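Local coordinates for protein alanine racemase (Acinetobacter baumannii, PDB 4QHR) that is an enzyme of the alanine racemase family, pairing a TIM-barrel N-terminal domain with a second, largely beta-stranded C-terminal domain, at residues A[21-26]-A[196-201]; A[106-111]-A[145-150]; A[121-126]-A[207-212]. All coordinates share one frame; numbering follows the deposited sequence.

Contact 1: residues A[21-26]-A[196-201]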
loop_
_atom_site.group_PDB
_atom_site.type_symbol
_atom_site.label_atom_id
_atom_site.label_comp_id
_atom_site.label_asym_id
_atom_site.label_seq_id
_atom_site.Cartn_x
_atom_site.Cartn_y
_atom_site.Cartn_z
ATOM N N LYS A 21 27.951 -7.874 8.608
ATOM C CA LYS A 21 29.266 -8.493 8.642
ATOM C C LYS A 21 30.130 -8.082 9.835
ATOM O O LYS A 21 30.867 -8.903 10.396
ATOM C CB LYS A 21 30.040 -8.205 7.357
ATOM C CG LYS A 21 31.357 -8.924 7.345
ATOM C CD LYS A 21 32.109 -8.791 6.034
ATOM C CE LYS A 21 33.478 -9.432 6.218
ATOM N NZ LYS A 21 34.051 -9.681 4.878
ATOM N N GLN A 22 30.062 -6.817 10.203
ATOM C CA GLN A 22 30.753 -6.329 11.364
ATOM C C GLN A 22 30.130 -6.883 12.633
ATOM O O GLN A 22 30.836 -7.199 13.587
ATOM C CB GLN A 22 30.737 -4.779 11.413
ATOM C CG GLN A 22 31.516 -4.106 10.304
ATOM C CD GLN A 22 31.315 -2.576 10.300
ATOM O OE1 GLN A 22 30.407 -2.041 10.925
ATOM N NE2 GLN A 22 32.175 -1.869 9.565
ATOM N N LEU A 23 28.815 -7.020 12.677
ATOM C CA LEU A 23 28.164 -7.504 13.876
ATOM C C LEU A 23 28.159 -9.006 14.006
ATOM O O LEU A 23 28.043 -9.510 15.114
ATOM C CB LEU A 23 26.688 -7.014 13.949
ATOM C CG LEU A 23 26.594 -5.483 14.131
ATOM C CD1 LEU A 23 25.257 -4.897 13.683
ATOM C CD2 LEU A 23 26.826 -5.122 15.604
ATOM N N ALA A 24 28.261 -9.734 12.897
ATOM C CA ALA A 24 28.170 -11.209 12.892
ATOM C C ALA A 24 29.315 -11.757 12.058
ATOM O O ALA A 24 29.141 -12.378 10.966
ATOM C CB ALA A 24 26.829 -11.687 12.333
ATOM N N ALA A 25 30.524 -11.555 12.589
ATOM C CA ALA A 25 31.715 -11.722 11.764
ATOM C C ALA A 25 31.987 -13.120 11.251
ATOM O O ALA A 25 32.663 -13.290 10.206
ATOM C CB ALA A 25 32.930 -11.191 12.526
ATOM N N ASN A 26 31.529 -14.138 11.979
ATOM C CA ASN A 26 31.824 -15.484 11.607
ATOM C C ASN A 26 30.597 -16.263 11.116
ATOM O O ASN A 26 30.577 -17.456 11.209
ATOM C CB ASN A 26 32.510 -16.160 12.778
ATOM C CG ASN A 26 33.872 -15.531 13.100
ATOM O OD1 ASN A 26 34.204 -15.378 14.254
ATOM N ND2 ASN A 26 34.628 -15.133 12.116
ATOM N N ALA A 196 18.130 -9.570 16.792
ATOM C CA ALA A 196 19.048 -10.523 17.414
ATOM C C ALA A 196 20.502 -10.326 16.969
ATOM O O ALA A 196 21.423 -10.550 17.769
ATOM C CB ALA A 196 18.623 -11.939 17.140
ATOM N N ILE A 197 20.732 -9.918 15.696
ATOM C CA ILE A 197 22.095 -9.551 15.266
ATOM C C ILE A 197 22.671 -8.446 16.182
ATOM O O ILE A 197 23.862 -8.493 16.568
ATOM C CB ILE A 197 22.143 -9.201 13.744
ATOM C CG1 ILE A 197 21.873 -10.464 12.914
ATOM C CG2 ILE A 197 23.497 -8.605 13.354
ATOM C CD1 ILE A 197 21.543 -10.235 11.468
ATOM N N PHE A 198 21.855 -7.451 16.546
ATOM C CA PHE A 198 22.326 -6.382 17.418
ATOM C C PHE A 198 22.466 -6.857 18.870
ATOM O O PHE A 198 23.445 -6.508 19.550
ATOM C CB PHE A 198 21.395 -5.152 17.361
ATOM C CG PHE A 198 21.615 -4.283 16.176
ATOM C CD1 PHE A 198 22.653 -3.396 16.154
ATOM C CD2 PHE A 198 20.785 -4.336 15.094
ATOM C CE1 PHE A 198 22.880 -2.573 15.051
ATOM C CE2 PHE A 198 20.972 -3.520 14.015
ATOM C CZ PHE A 198 22.038 -2.646 13.983
ATOM N N LYS A 199 21.530 -7.676 19.316
ATOM C CA LYS A 199 21.499 -8.044 20.727
ATOM C C LYS A 199 22.249 -9.283 21.164
ATOM O O LYS A 199 22.771 -9.282 22.241
ATOM C CB LYS A 199 20.106 -8.163 21.179
ATOM C CG LYS A 199 19.468 -6.785 21.263
ATOM C CD LYS A 199 17.958 -6.875 21.383
ATOM C CE LYS A 199 17.534 -7.464 22.705
ATOM N NZ LYS A 199 16.088 -7.225 22.953
ATOM N N TRP A 200 22.304 -10.320 20.342
ATOM C CA TRP A 200 22.768 -11.625 20.788
ATOM C C TRP A 200 23.755 -12.253 19.817
ATOM O O TRP A 200 23.431 -13.286 19.225
ATOM C CB TRP A 200 21.586 -12.583 20.997
ATOM C CG TRP A 200 20.570 -12.073 21.895
ATOM C CD1 TRP A 200 20.780 -11.451 23.097
ATOM C CD2 TRP A 200 19.136 -12.077 21.697
ATOM N NE1 TRP A 200 19.580 -11.087 23.643
ATOM C CE2 TRP A 200 18.561 -11.465 22.815
ATOM C CE3 TRP A 200 18.294 -12.537 20.680
ATOM C CZ2 TRP A 200 17.185 -11.304 22.955
ATOM C CZ3 TRP A 200 16.941 -12.381 20.813
ATOM C CH2 TRP A 200 16.391 -11.770 21.954
ATOM N N PRO A 201 24.978 -11.689 19.709
ATOM C CA PRO A 201 25.959 -12.292 18.790
ATOM C C PRO A 201 26.275 -13.718 19.178
ATOM O O PRO A 201 26.674 -14.482 18.313
ATOM C CB PRO A 201 27.206 -11.377 18.898
ATOM C CG PRO A 201 27.020 -10.649 20.185
ATOM C CD PRO A 201 25.528 -10.504 20.395
#

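Contact 2: residues A[106-111]-A[145-150]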
loop_
_atom_site.group_PDB
_atom_site.type_symbol
_atom_site.label_atom_id
_atom_site.label_comp_id
_atom_site.label_asym_id
_atom_site.label_seq_id
_atom_site.Cartn_x
_atom_site.Cartn_y
_atom_site.Cartn_z
ATOM N N GLU A 106 6.989 -35.031 4.231
ATOM C CA GLU A 106 6.671 -36.155 3.331
ATOM C C GLU A 106 7.088 -35.849 1.916
ATOM O O GLU A 106 7.689 -36.699 1.256
ATOM C CB GLU A 106 5.174 -36.542 3.420
ATOM C CG GLU A 106 4.890 -37.270 4.745
ATOM C CD GLU A 106 3.436 -37.261 5.159
ATOM O OE1 GLU A 106 2.576 -36.889 4.332
ATOM O OE2 GLU A 106 3.154 -37.583 6.343
ATOM N N TRP A 107 6.809 -34.640 1.442
ATOM C CA TRP A 107 7.203 -34.286 0.065
ATOM C C TRP A 107 8.726 -34.281 -0.157
ATOM O O TRP A 107 9.220 -34.668 -1.228
ATOM C CB TRP A 107 6.651 -32.929 -0.313
ATOM C CG TRP A 107 5.152 -32.838 -0.300
ATOM C CD1 TRP A 107 4.248 -33.856 -0.436
ATOM C CD2 TRP A 107 4.376 -31.625 -0.157
ATOM N NE1 TRP A 107 2.959 -33.358 -0.357
ATOM C CE2 TRP A 107 3.014 -31.992 -0.209
ATOM C CE3 TRP A 107 4.709 -30.267 0.002
ATOM C CZ2 TRP A 107 1.989 -31.052 -0.110
ATOM C CZ3 TRP A 107 3.683 -29.338 0.109
ATOM C CH2 TRP A 107 2.344 -29.742 0.041
ATOM N N LEU A 108 9.463 -33.819 0.843
ATOM C CA LEU A 108 10.920 -33.721 0.763
ATOM C C LEU A 108 11.543 -35.109 0.699
ATOM O O LEU A 108 12.431 -35.381 -0.121
ATOM C CB LEU A 108 11.466 -32.985 1.976
ATOM C CG LEU A 108 12.985 -32.897 1.976
ATOM C CD1 LEU A 108 13.516 -31.988 0.842
ATOM C CD2 LEU A 108 13.430 -32.405 3.306
ATOM N N ILE A 109 11.113 -35.997 1.576
ATOM C CA ILE A 109 11.609 -37.401 1.525
ATOM C C ILE A 109 11.297 -38.037 0.185
ATOM O O ILE A 109 12.130 -38.708 -0.409
ATOM C CB ILE A 109 10.957 -38.266 2.625
ATOM C CG1 ILE A 109 11.408 -37.822 4.004
ATOM C CG2 ILE A 109 11.223 -39.777 2.377
ATOM C CD1 ILE A 109 12.877 -37.905 4.271
ATOM N N LYS A 110 10.094 -37.812 -0.289
ATOM C CA LYS A 110 9.708 -38.234 -1.608
ATOM C C LYS A 110 10.703 -37.811 -2.672
ATOM O O LYS A 110 10.985 -38.615 -3.555
ATOM C CB LYS A 110 8.316 -37.728 -1.956
ATOM C CG LYS A 110 7.757 -38.218 -3.286
ATOM C CD LYS A 110 6.259 -38.554 -3.214
ATOM C CE LYS A 110 5.700 -38.948 -4.589
ATOM N NZ LYS A 110 5.403 -37.774 -5.468
ATOM N N HIS A 111 11.214 -36.571 -2.612
ATOM C CA HIS A 111 12.190 -36.062 -3.583
ATOM C C HIS A 111 13.637 -36.038 -3.064
ATOM O O HIS A 111 14.463 -35.300 -3.574
ATOM C CB HIS A 111 11.801 -34.651 -4.040
ATOM C CG HIS A 111 10.492 -34.607 -4.753
ATOM N ND1 HIS A 111 9.296 -34.505 -4.081
ATOM C CD2 HIS A 111 10.185 -34.708 -6.064
ATOM C CE1 HIS A 111 8.302 -34.518 -4.953
ATOM N NE2 HIS A 111 8.816 -34.631 -6.162
ATOM N N LYS A 145 16.625 -36.237 13.194
ATOM C CA LYS A 145 17.246 -37.564 13.185
ATOM C C LYS A 145 16.941 -38.310 11.920
ATOM O O LYS A 145 17.857 -38.859 11.320
ATOM C CB LYS A 145 16.903 -38.351 14.442
ATOM C CG LYS A 145 17.608 -37.718 15.627
ATOM C CD LYS A 145 17.662 -38.559 16.890
ATOM C CE LYS A 145 18.411 -37.746 17.954
ATOM N NZ LYS A 145 18.791 -38.628 19.089
ATOM N N THR A 146 15.685 -38.291 11.472
ATOM C CA THR A 146 15.314 -38.991 10.275
ATOM C C THR A 146 15.937 -38.402 9.012
ATOM O O THR A 146 16.421 -39.133 8.139
ATOM C CB THR A 146 13.778 -39.062 10.170
ATOM O OG1 THR A 146 13.270 -39.685 11.342
ATOM C CG2 THR A 146 13.355 -39.897 9.008
ATOM N N LEU A 147 15.949 -37.080 8.918
ATOM C CA LEU A 147 16.532 -36.442 7.749
ATOM C C LEU A 147 18.013 -36.741 7.656
ATOM O O LEU A 147 18.545 -37.049 6.552
ATOM C CB LEU A 147 16.314 -34.916 7.807
ATOM C CG LEU A 147 14.864 -34.503 7.602
ATOM C CD1 LEU A 147 14.650 -33.040 7.995
ATOM C CD2 LEU A 147 14.455 -34.739 6.173
ATOM N N LYS A 148 18.708 -36.616 8.778
ATOM C CA LYS A 148 20.144 -36.977 8.797
ATOM C C LYS A 148 20.387 -38.414 8.320
ATOM O O LYS A 148 21.256 -38.666 7.481
ATOM C CB LYS A 148 20.725 -36.841 10.200
ATOM C CG LYS A 148 20.953 -35.434 10.652
ATOM C CD LYS A 148 21.701 -35.510 11.970
ATOM C CE LYS A 148 22.151 -34.162 12.474
ATOM N NZ LYS A 148 23.062 -34.332 13.627
ATOM N N SER A 149 19.607 -39.345 8.841
ATOM C CA SER A 149 19.774 -40.745 8.482
ATOM C C SER A 149 19.408 -40.982 7.034
ATOM O O SER A 149 19.977 -41.843 6.427
ATOM C CB SER A 149 19.014 -41.681 9.448
ATOM O OG SER A 149 17.639 -41.642 9.169
ATOM N N GLU A 150 18.488 -40.192 6.479
ATOM C CA GLU A 150 18.176 -40.224 5.040
ATOM C C GLU A 150 19.204 -39.578 4.121
ATOM O O GLU A 150 19.046 -39.648 2.937
ATOM C CB GLU A 150 16.788 -39.594 4.781
ATOM C CG GLU A 150 15.621 -40.388 5.345
ATOM C CD GLU A 150 15.386 -41.696 4.605
ATOM O OE1 GLU A 150 15.842 -41.837 3.439
ATOM O OE2 GLU A 150 14.791 -42.600 5.214
#

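Contact 3: residues A[121-126]-A[207-212]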
loop_
_atom_site.group_PDB
_atom_site.type_symbol
_atom_site.label_atom_id
_atom_site.label_comp_id
_atom_site.label_asym_id
_atom_site.label_seq_id
_atom_site.Cartn_x
_atom_site.Cartn_y
_atom_site.Cartn_z
ATOM N N LYS A 121 20.684 -28.029 1.360
ATOM C CA LYS A 121 20.368 -28.279 2.747
ATOM C C LYS A 121 18.898 -28.133 2.947
ATOM O O LYS A 121 18.188 -27.512 2.128
ATOM C CB LYS A 121 21.111 -27.338 3.708
ATOM C CG LYS A 121 22.627 -27.269 3.481
ATOM C CD LYS A 121 23.358 -26.254 4.355
ATOM C CE LYS A 121 22.948 -24.826 4.136
ATOM N NZ LYS A 121 23.359 -24.238 2.814
ATOM N N VAL A 122 18.413 -28.702 4.038
ATOM C CA VAL A 122 17.022 -28.542 4.418
ATOM C C VAL A 122 17.036 -27.758 5.722
ATOM O O VAL A 122 17.817 -28.083 6.654
ATOM C CB VAL A 122 16.278 -29.881 4.524
ATOM C CG1 VAL A 122 17.033 -30.863 5.343
ATOM C CG2 VAL A 122 14.873 -29.692 5.105
ATOM N N TRP A 123 16.230 -26.712 5.769
ATOM C CA TRP A 123 16.108 -25.864 6.948
ATOM C C TRP A 123 14.908 -26.352 7.779
ATOM O O TRP A 123 13.793 -26.369 7.297
ATOM C CB TRP A 123 15.992 -24.384 6.561
ATOM C CG TRP A 123 17.187 -23.857 5.849
ATOM C CD1 TRP A 123 17.698 -24.318 4.659
ATOM C CD2 TRP A 123 17.988 -22.739 6.217
ATOM N NE1 TRP A 123 18.801 -23.578 4.307
ATOM C CE2 TRP A 123 18.988 -22.594 5.233
ATOM C CE3 TRP A 123 17.959 -21.842 7.295
ATOM C CZ2 TRP A 123 19.962 -21.599 5.299
ATOM C CZ3 TRP A 123 18.904 -20.869 7.382
ATOM C CH2 TRP A 123 19.896 -20.724 6.381
ATOM N N VAL A 124 15.157 -26.810 8.997
ATOM C CA VAL A 124 14.100 -27.436 9.807
ATOM C C VAL A 124 13.699 -26.428 10.852
ATOM O O VAL A 124 14.489 -26.082 11.749
ATOM C CB VAL A 124 14.564 -28.757 10.436
ATOM C CG1 VAL A 124 13.424 -29.385 11.204
ATOM C CG2 VAL A 124 15.094 -29.716 9.366
ATOM N N LYS A 125 12.457 -25.969 10.751
ATOM C CA LYS A 125 11.950 -24.841 11.533
ATOM C C LYS A 125 11.351 -25.336 12.858
ATOM O O LYS A 125 10.513 -26.195 12.873
ATOM C CB LYS A 125 10.908 -24.078 10.692
ATOM C CG LYS A 125 10.093 -22.930 11.341
ATOM C CD LYS A 125 10.916 -21.776 11.890
ATOM C CE LYS A 125 10.145 -20.425 11.923
ATOM N NZ LYS A 125 9.283 -20.285 13.120
ATOM N N LEU A 126 11.800 -24.726 13.942
ATOM C CA LEU A 126 11.289 -24.947 15.269
ATOM C C LEU A 126 10.214 -23.935 15.614
ATOM O O LEU A 126 10.381 -22.720 15.428
ATOM C CB LEU A 126 12.417 -24.739 16.274
ATOM C CG LEU A 126 12.154 -24.861 17.792
ATOM C CD1 LEU A 126 11.777 -26.287 18.170
ATOM C CD2 LEU A 126 13.359 -24.391 18.579
ATOM N N TYR A 207 24.437 -19.189 10.250
ATOM C CA TYR A 207 23.715 -18.276 9.373
ATOM C C TYR A 207 22.890 -17.276 10.183
ATOM O O TYR A 207 22.105 -17.657 11.009
ATOM C CB TYR A 207 22.739 -19.046 8.485
ATOM C CG TYR A 207 23.372 -19.956 7.473
ATOM C CD1 TYR A 207 23.680 -21.281 7.805
ATOM C CD2 TYR A 207 23.660 -19.518 6.208
ATOM C CE1 TYR A 207 24.277 -22.135 6.882
ATOM C CE2 TYR A 207 24.244 -20.370 5.274
ATOM C CZ TYR A 207 24.560 -21.666 5.635
ATOM O OH TYR A 207 25.115 -22.521 4.723
ATOM N N VAL A 208 23.069 -15.988 9.892
ATOM C CA VAL A 208 22.181 -14.938 10.366
ATOM C C VAL A 208 21.277 -14.515 9.174
ATOM O O VAL A 208 21.652 -14.676 7.978
ATOM C CB VAL A 208 22.994 -13.762 10.959
ATOM C CG1 VAL A 208 23.779 -14.247 12.171
ATOM C CG2 VAL A 208 23.881 -13.074 9.938
ATOM N N ARG A 209 20.130 -13.957 9.511
ATOM C CA ARG A 209 19.090 -13.600 8.557
ATOM C C ARG A 209 18.623 -12.162 8.737
ATOM O O ARG A 209 17.514 -11.947 9.132
ATOM C CB ARG A 209 17.908 -14.530 8.691
ATOM C CG ARG A 209 18.297 -16.013 8.669
ATOM C CD ARG A 209 17.103 -16.937 8.538
ATOM N NE ARG A 209 16.051 -16.717 9.555
ATOM C CZ ARG A 209 15.942 -17.324 10.732
ATOM N NH1 ARG A 209 16.864 -18.194 11.148
ATOM N NH2 ARG A 209 14.912 -17.017 11.534
ATOM N N PRO A 210 19.477 -11.191 8.440
ATOM C CA PRO A 210 19.011 -9.842 8.496
ATOM C C PRO A 210 17.957 -9.484 7.444
ATOM O O PRO A 210 18.127 -9.794 6.262
ATOM C CB PRO A 210 20.236 -9.030 8.152
ATOM C CG PRO A 210 20.988 -9.947 7.206
ATOM C CD PRO A 210 20.819 -11.285 7.842
ATOM N N GLY A 211 16.926 -8.793 7.877
ATOM C CA GLY A 211 16.007 -8.114 6.955
ATOM C C GLY A 211 15.979 -6.595 7.066
ATOM O O GLY A 211 16.702 -5.883 6.340
ATOM N N ILE A 212 15.159 -6.112 8.000
ATOM C CA ILE A 212 14.917 -4.686 8.102
ATOM C C ILE A 212 16.191 -3.843 8.159
ATOM O O ILE A 212 16.232 -2.746 7.595
ATOM C CB ILE A 212 13.942 -4.353 9.263
ATOM C CG1 ILE A 212 13.425 -2.928 9.110
ATOM C CG2 ILE A 212 14.580 -4.601 10.640
ATOM C CD1 ILE A 212 12.561 -2.700 7.884
#

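Contact 1: residues A[21-26]-A[196-201]
Leu23 carries this contact, its side chain reaching both Ile197 and Phe198. Near the backbone, Leu23 CB rests 3.6 Å from Ile197 CG2, the short branch of the isoleucine, while further out the methyl CD1 of Leu23 sits over one face of the Phe198 ring. That methyl is 4.0 Å from the ring centroid and 26° off the ring normal, a CH-pi contact displaced toward the rim at CE1. Leucine suits the place because one branched chain can meet an aliphatic and an aromatic neighbour together.

With chi1 at -67°, CG of Leu23 stands opposite its carbonyl carbon, and its CB bond points toward helix 194-199. Phe198 leaves its backbone heading away from 21-26, yet its ring still presents a face to Leu23. Pro201 adds only a marginal touch, its CB 4.3 Å from Leu23 O.

Helix 10-23 ends here, and so does helix 194-199, closed by the bond from Trp200 N to Ala196 O. Earlier residues of helix 10-23 extend the interface, Val20 against Ile197 and Arg19 against Phe198. On the barrel side of the two helix ends, Ala24 and Ile197 both pack on Val208 of strand 207-208.

Contact 2: residues A[106-111]-A[145-150]
Thr146 O accepts two donors, Glu150 N at 2.9 Å and Ser149 OG at 3.0 Å, both from the same face of its carbonyl plane. The hydroxyl, reaching back a turn along its own helix, comes in bent, at a C=O...donor angle of 114°. These bonds probably steady the turn from which Glu150 points toward Ile109.

Across the contact the meeting is apolar. The methyl CD2 of Leu147 fits between two residues of helix 102-110, lying 3.8 Å from Leu108 CD2 and 4.0 Å from Ile109 CD1. Leu108 and Leu147 cross at about a right angle, touching through single methyl groups. Ile109 CD1 also rests 3.9 Å from Glu150 CG, so the glutamate lends its aliphatic part here; a bend at chi2 (-70°) turns the chain, and its carboxylate forms a salt bridge with Lys112.

Helix 102-110 ends on a double grip of another kind: His111 N and His111 ND1 reach Trp107 O from opposite faces of its plane, the imidazole N-H nearly straight at 167°.

Leu108 and Leu147 also pack on strand 122-125, through Val122 and Val124. Two outer helices, side by side and seated with leucines on a strand that lies between them in the sequence, are the repeating beta-alpha arrangement of a TIM barrel.

Contact 3: residues A[121-126]-A[207-212]
Inside the parallel beta barrel of the N-terminal domain, Trp123 of strand 122-125 and Tyr207 of strand 207-208 meet in the interior, between strands that are not neighbours in the sheet. They form an edge-to-face pair: the edge of the indole's six-membered ring is directed at the tyrosine face, centroids 5.1 Å apart and planes at 59°. Trp123 CH2 makes the closest approach, 3.7 Å from Tyr207 CG, so it lies near the root of the phenol ring and off its centre. Large aromatics suit this place because the nearest CA atoms of the two segments, those of Trp123 and Tyr207, are 11.0 Å apart.

At the far end of the phenol, Lys121 meets the tyrosine coming the other way. Bends at chi3 (-63°) and chi4 (-69°) curl its chain so that NZ comes 3.1 Å from Tyr207 OH, a weak hydrogen bond. CE lies almost as near that oxygen, at 3.2 Å, showing that the lysine end runs alongside the hydroxyl. Two residues beyond Tyr207, Arg209 makes a looser contact, its CD 4.5 Å from Trp123 CZ3.

The stronger polar partners lie beyond these segments: Glu96 takes a salt bridge from Lys121 NZ and a hydrogen bond from Trp123 NE1, and Arg209 is hydrogen-bonded through NH2 to Met158 O and through NE to N1 of the modified residue LLP at position 34. The chemistry thus implies an aromatic core whose indole is probably held in its rotation by the bond from NE1 to Glu96, with the carboxylate's charge probably balanced by Lys121, next to an arginine that divides its bonds between LLP, Met158 and Ser190.

Contact 3 lies inside the barrel, while contacts 1 and 2 join helices on its outside. Contact 1 reaches it through strand 207-208 and the following loop, where Ile197 CD1 is 3.8 Å from Pro210 CB; the two centres are 14 Å apart. Contact 2 backs onto strand 122-125, with Leu108 CD2 3.6 Å from Val122 CG2 and a centre-to-centre distance of 19 Å. Contacts 1 and 2 do not touch, their nearest atoms being about 19 Å apart. LLP is held by residues of contact 3: besides Arg209, the backbone nitrogens of Gly211 and Ile212 bind its phosphate oxygens, so the loop touching contact 1 also grips LLP.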